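Local atomic coordinates of Beta/alpha-amylase (Paenibacillus polymyxa, PDB entry 3VOC), a protein that hydrolyses alpha-1,4-glucosidic linkages of starch, its beta-amylase domain, the part present here, releasing maltose units from the non-reducing chain ends. Residues Ala1-Leu14 with Ile376-Asn390. Residues are numbered along the deposited sequence; the frame is centred on the assembly and turned at random. Where two conformers were deposited one is given.
Sequences AVADDFQASVMGPL and ITKFGYHGFTLLRIN
Strands 7-11 and 383-386, the first and last of the eight-stranded parallel TIM barrel of this glycoside hydrolase family 14 domain, meet here and close the barrel. Ser9 sits at the middle of the seam: its N donates almost straight to Phe384 O (2.8 Å), and its O accepts Leu386 N. Met11 N then bonds to Leu386 O, while the earlier rungs around Gln7 are weak.

Before the strands, the N-terminal loop lies over the end of helix 367-378. His382 ND1 donates a hydrogen bond to the syn lone pair of Asp5 OD1, 2.6 Å away and in the ring plane, with the carboxylate turned 84° from the imidazole. Asp5 OD2 is held by Arg355 in a salt bridge, so the carboxylate is gripped at both oxygens and its rotation fixed. Ala3 CB rests on one imidazole face, 3.5 Å from the ring centroid. Phe6 has CG anti to its backbone N (chi1 180°), which carries the ring in beside residues 381-384, where CZ meets Ile376 CD1 at 3.7 Å.

Past the strands, where the catalytic pocket lies in this fold, a cis peptide precedes Arg388, a substrate-binding residue by similarity. Leu14 CB lies over the centre of one guanidinium face; in one of the two Met11 conformers, SD sits toward the rim of the opposite face and also touches Leu387, whose side chain is about 4 Å from that of Glu359, the probable proton acceptor. The bend of the arginine chain at chi3 (-143°) helps place NH1, which reaches Gly12 O at 2.9 Å, close to the guanidinium plane.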
loop_
_atom_site.group_PDB
_atom_site.type_symbol
_atom_site.label_atom_id
_atom_site.label_comp_id
_atom_site.label_asym_id
_atom_site.label_seq_id
_atom_site.Cartn_x
_atom_site.Cartn_y
_atom_site.Cartn_z
ATOM N N ALA A 1 15.383 -3.348 -20.462
ATOM C CA ALA A 1 14.944 -1.945 -20.764
ATOM C C ALA A 1 13.623 -1.658 -20.056
ATOM O O ALA A 1 12.851 -2.591 -19.793
ATOM C CB ALA A 1 14.771 -1.776 -22.256
ATOM N N VAL A 2 13.354 -0.381 -19.770
ATOM C CA VAL A 2 12.031 0.017 -19.283
ATOM C C VAL A 2 10.973 -0.299 -20.348
ATOM O O VAL A 2 11.292 -0.478 -21.527
ATOM C CB VAL A 2 11.965 1.515 -18.876
ATOM C CG1 VAL A 2 13.048 1.844 -17.839
ATOM C CG2 VAL A 2 12.086 2.444 -20.115
ATOM N N ALA A 3 9.718 -0.370 -19.933
ATOM C CA ALA A 3 8.636 -0.617 -20.872
ATOM C C ALA A 3 8.491 0.515 -21.901
ATOM O O ALA A 3 8.904 1.658 -21.654
ATOM C CB ALA A 3 7.353 -0.830 -20.133
ATOM N N ASP A 4 7.890 0.190 -23.043
ATOM C CA ASP A 4 7.686 1.156 -24.138
ATOM C C ASP A 4 6.897 2.393 -23.720
ATOM O O ASP A 4 7.038 3.465 -24.320
ATOM C CB ASP A 4 6.974 0.496 -25.330
ATOM C CG ASP A 4 7.918 -0.324 -26.210
ATOM O OD1 ASP A 4 9.171 -0.174 -26.110
ATOM O OD2 ASP A 4 7.396 -1.125 -27.024
ATOM N N ASP A 5 6.076 2.245 -22.690
ATOM C CA ASP A 5 5.248 3.347 -22.216
ATOM C C ASP A 5 5.773 3.969 -20.905
ATOM O O ASP A 5 5.051 4.691 -20.213
ATOM C CB ASP A 5 3.778 2.873 -22.070
ATOM C CG ASP A 5 3.608 1.746 -21.036
ATOM O OD1 ASP A 5 4.605 1.229 -20.496
ATOM O OD2 ASP A 5 2.458 1.378 -20.754
ATOM N N PHE A 6 7.025 3.681 -20.560
ATOM C CA PHE A 6 7.586 4.165 -19.291
ATOM C C PHE A 6 7.485 5.675 -19.153
ATOM O O PHE A 6 7.807 6.408 -20.098
ATOM C CB PHE A 6 9.050 3.767 -19.166
ATOM C CG PHE A 6 9.685 4.232 -17.899
ATOM C CD1 PHE A 6 9.486 3.522 -16.708
ATOM C CD2 PHE A 6 10.455 5.390 -17.874
ATOM C CE1 PHE A 6 10.073 3.954 -15.520
ATOM C CE2 PHE A 6 11.039 5.838 -16.679
ATOM C CZ PHE A 6 10.849 5.109 -15.503
ATOM N N GLN A 7 7.045 6.146 -17.990
ATOM C CA GLN A 7 7.155 7.569 -17.662
ATOM C C GLN A 7 7.610 7.757 -16.219
ATOM O O GLN A 7 7.363 6.893 -15.374
ATOM C CB GLN A 7 5.804 8.274 -17.842
ATOM C CG GLN A 7 5.258 8.300 -19.260
ATOM C CD GLN A 7 6.108 9.104 -20.225
ATOM O OE1 GLN A 7 6.863 9.976 -19.826
ATOM N NE2 GLN A 7 5.974 8.808 -21.517
ATOM N N ALA A 8 8.251 8.893 -15.947
ATOM C CA ALA A 8 8.700 9.229 -14.593
ATOM C C ALA A 8 7.743 10.220 -13.962
ATOM O O ALA A 8 7.461 11.273 -14.537
ATOM C CB ALA A 8 10.113 9.801 -14.618
ATOM N N SER A 9 7.254 9.883 -12.773
ATOM C CA SER A 9 6.386 10.756 -12.009
ATOM C C SER A 9 7.032 11.127 -10.687
ATOM O O SER A 9 8.060 10.571 -10.311
ATOM C CB SER A 9 5.063 10.049 -11.755
ATOM O OG SER A 9 4.435 9.816 -13.007
ATOM N N VAL A 10 6.425 12.080 -9.985
ATOM C CA VAL A 10 6.953 12.550 -8.709
ATOM C C VAL A 10 5.770 12.713 -7.753
ATOM O O VAL A 10 4.713 13.245 -8.146
ATOM C CB VAL A 10 7.691 13.895 -8.879
ATOM C CG1 VAL A 10 8.105 14.487 -7.505
ATOM C CG2 VAL A 10 8.942 13.738 -9.819
ATOM N N MET A 11 5.950 12.230 -6.524
ATOM C CA MET A 11 4.918 12.346 -5.502
ATOM C C MET A 11 4.902 13.773 -4.978
ATOM O O MET A 11 5.946 14.363 -4.721
ATOM C CB MET A 11 5.141 11.354 -4.352
ATOM C CG MET A 11 3.923 11.194 -3.406
ATOM S SD MET A 11 3.960 9.649 -2.443
ATOM C CE MET A 11 3.833 8.451 -3.755
ATOM N N GLY A 12 3.695 14.318 -4.842
ATOM C CA GLY A 12 3.519 15.658 -4.313
ATOM C C GLY A 12 3.830 15.728 -2.822
ATOM O O GLY A 12 4.123 14.709 -2.185
ATOM N N PRO A 13 3.745 16.937 -2.252
ATOM C CA PRO A 13 4.147 17.113 -0.861
ATOM C C PRO A 13 3.169 16.446 0.107
ATOM O O PRO A 13 2.001 16.192 -0.241
ATOM C CB PRO A 13 4.156 18.642 -0.671
ATOM C CG PRO A 13 3.336 19.204 -1.748
ATOM C CD PRO A 13 3.144 18.150 -2.837
ATOM N N LEU A 14 3.653 16.155 1.310
ATOM C CA LEU A 14 2.803 15.526 2.317
ATOM C C LEU A 14 1.821 16.530 2.922
ATOM O O LEU A 14 0.611 16.284 2.938
ATOM C CB LEU A 14 3.654 14.867 3.419
ATOM C CG LEU A 14 2.879 14.141 4.519
ATOM C CD1 LEU A 14 2.098 12.956 3.954
ATOM C CD2 LEU A 14 3.834 13.677 5.661
ATOM N N ILE A 376 14.354 -0.809 -12.794
ATOM C CA ILE A 376 13.367 -0.497 -13.843
ATOM C C ILE A 376 13.747 -1.091 -15.209
ATOM O O ILE A 376 12.866 -1.460 -15.973
ATOM C CB ILE A 376 13.008 1.034 -13.925
ATOM C CG1 ILE A 376 14.237 1.892 -14.255
ATOM C CG2 ILE A 376 12.367 1.494 -12.603
ATOM C CD1 ILE A 376 13.937 3.403 -14.361
ATOM N N THR A 377 15.050 -1.190 -15.496
ATOM C CA THR A 377 15.522 -1.722 -16.776
ATOM C C THR A 377 15.600 -3.257 -16.792
ATOM O O THR A 377 15.366 -3.866 -17.836
ATOM C CB THR A 377 16.907 -1.151 -17.203
ATOM O OG1 THR A 377 17.870 -1.408 -16.176
ATOM C CG2 THR A 377 16.830 0.363 -17.467
ATOM N N LYS A 378 15.937 -3.878 -15.653
ATOM C CA LYS A 378 15.944 -5.345 -15.543
ATOM C C LYS A 378 14.534 -5.907 -15.709
ATOM O O LYS A 378 14.348 -6.983 -16.276
ATOM C CB LYS A 378 16.488 -5.807 -14.187
ATOM C CG LYS A 378 17.999 -5.959 -14.112
ATOM C CD LYS A 378 18.435 -6.340 -12.691
ATOM C CE LYS A 378 19.950 -6.543 -12.592
ATOM N NZ LYS A 378 20.388 -6.848 -11.180
ATOM N N PHE A 379 13.543 -5.179 -15.210
ATOM C CA PHE A 379 12.200 -5.752 -15.087
ATOM C C PHE A 379 11.113 -5.092 -15.927
ATOM O O PHE A 379 9.927 -5.367 -15.745
ATOM C CB PHE A 379 11.810 -5.834 -13.608
ATOM C CG PHE A 379 12.743 -6.693 -12.789
ATOM C CD1 PHE A 379 12.778 -8.078 -12.979
ATOM C CD2 PHE A 379 13.588 -6.122 -11.839
ATOM C CE1 PHE A 379 13.651 -8.885 -12.246
ATOM C CE2 PHE A 379 14.472 -6.920 -11.091
ATOM C CZ PHE A 379 14.497 -8.311 -11.294
ATOM N N GLY A 380 11.503 -4.215 -16.843
ATOM C CA GLY A 380 10.512 -3.646 -17.770
ATOM C C GLY A 380 9.413 -2.858 -17.068
ATOM O O GLY A 380 8.229 -2.955 -17.437
ATOM N N TYR A 381 9.800 -2.067 -16.064
ATOM C CA TYR A 381 8.839 -1.200 -15.359
ATOM C C TYR A 381 8.139 -0.224 -16.301
ATOM O O TYR A 381 8.739 0.257 -17.280
ATOM C CB TYR A 381 9.515 -0.449 -14.203
ATOM C CG TYR A 381 9.558 -1.237 -12.907
ATOM C CD1 TYR A 381 8.901 -0.760 -11.763
ATOM C CD2 TYR A 381 10.247 -2.453 -12.819
ATOM C CE1 TYR A 381 8.932 -1.467 -10.566
ATOM C CE2 TYR A 381 10.288 -3.179 -11.604
ATOM C CZ TYR A 381 9.614 -2.669 -10.487
ATOM O OH TYR A 381 9.603 -3.354 -9.289
ATOM N N HIS A 382 6.861 0.034 -16.019
ATOM C CA HIS A 382 6.048 0.941 -16.814
ATOM C C HIS A 382 6.048 2.343 -16.218
ATOM O O HIS A 382 5.609 3.299 -16.836
ATOM C CB HIS A 382 4.611 0.402 -16.942
ATOM C CG HIS A 382 4.533 -0.887 -17.698
ATOM N ND1 HIS A 382 4.410 -0.940 -19.071
ATOM C CD2 HIS A 382 4.605 -2.171 -17.274
ATOM C CE1 HIS A 382 4.383 -2.204 -19.458
ATOM N NE2 HIS A 382 4.517 -2.970 -18.385
ATOM N N GLY A 383 6.561 2.474 -15.012
ATOM C CA GLY A 383 6.576 3.774 -14.371
ATOM C C GLY A 383 7.443 3.732 -13.147
ATOM O O GLY A 383 7.703 2.659 -12.573
ATOM N N PHE A 384 7.922 4.908 -12.778
ATOM C CA PHE A 384 8.597 5.091 -11.513
ATOM C C PHE A 384 8.116 6.407 -10.933
ATOM O O PHE A 384 8.097 7.430 -11.640
ATOM C CB PHE A 384 10.135 5.117 -11.652
ATOM C CG PHE A 384 10.820 5.312 -10.332
ATOM C CD1 PHE A 384 10.996 4.230 -9.466
ATOM C CD2 PHE A 384 11.196 6.582 -9.908
ATOM C CE1 PHE A 384 11.574 4.406 -8.222
ATOM C CE2 PHE A 384 11.762 6.770 -8.668
ATOM C CZ PHE A 384 11.949 5.685 -7.820
ATOM N N THR A 385 7.741 6.384 -9.654
ATOM C CA THR A 385 7.397 7.603 -8.927
ATOM C C THR A 385 8.439 7.919 -7.850
ATOM O O THR A 385 8.696 7.100 -6.957
ATOM C CB THR A 385 6.007 7.514 -8.268
ATOM O OG1 THR A 385 5.024 7.230 -9.261
ATOM C CG2 THR A 385 5.643 8.856 -7.615
ATOM N N LEU A 386 9.015 9.118 -7.913
ATOM C CA LEU A 386 9.979 9.539 -6.898
ATOM C C LEU A 386 9.330 10.216 -5.686
ATOM O O LEU A 386 8.586 11.196 -5.832
ATOM C CB LEU A 386 11.061 10.455 -7.501
ATOM C CG LEU A 386 12.149 10.641 -6.408
ATOM C CD1 LEU A 386 13.189 9.533 -6.422
ATOM C CD2 LEU A 386 12.809 11.945 -6.504
ATOM N N LEU A 387 9.586 9.682 -4.491
ATOM C CA LEU A 387 9.176 10.346 -3.252
ATOM C C LEU A 387 10.333 11.201 -2.746
ATOM O O LEU A 387 11.433 10.666 -2.568
ATOM C CB LEU A 387 8.818 9.305 -2.182
ATOM C CG LEU A 387 7.431 8.663 -2.306
ATOM C CD1 LEU A 387 7.370 7.625 -3.432
ATOM C CD2 LEU A 387 7.000 8.037 -0.968
ATOM N N ARG A 388 10.156 12.512 -2.546
ATOM C CA ARG A 388 9.001 13.348 -2.927
ATOM C C ARG A 388 9.486 14.606 -3.616
ATOM O O ARG A 388 10.699 14.826 -3.774
ATOM C CB ARG A 388 8.276 13.860 -1.689
ATOM C CG ARG A 388 7.066 13.166 -1.356
ATOM C CD ARG A 388 6.703 13.527 0.074
ATOM N NE ARG A 388 6.142 12.359 0.714
ATOM C CZ ARG A 388 4.867 11.995 0.619
ATOM N NH1 ARG A 388 4.001 12.709 -0.104
ATOM N NH2 ARG A 388 4.473 10.903 1.243
ATOM N N ILE A 389 8.525 15.448 -4.007
ATOM C CA ILE A 389 8.807 16.647 -4.769
ATOM C C ILE A 389 9.891 17.541 -4.131
ATOM O O ILE A 389 10.778 18.005 -4.837
ATOM C CB ILE A 389 7.488 17.440 -5.095
ATOM C CG1 ILE A 389 7.762 18.645 -5.999
ATOM C CG2 ILE A 389 6.744 17.872 -3.817
ATOM C CD1 ILE A 389 6.467 19.230 -6.630
ATOM N N ASN A 390 9.844 17.751 -2.812
ATOM C CA ASN A 390 10.822 18.649 -2.171
ATOM C C ASN A 390 12.248 18.072 -2.150
ATOM O O ASN A 390 13.215 18.797 -1.916
ATOM C CB ASN A 390 10.347 19.089 -0.780
ATOM C CG ASN A 390 9.357 20.244 -0.842
ATOM O OD1 ASN A 390 8.212 20.101 -1.305
ATOM N ND2 ASN A 390 9.805 21.411 -0.394
#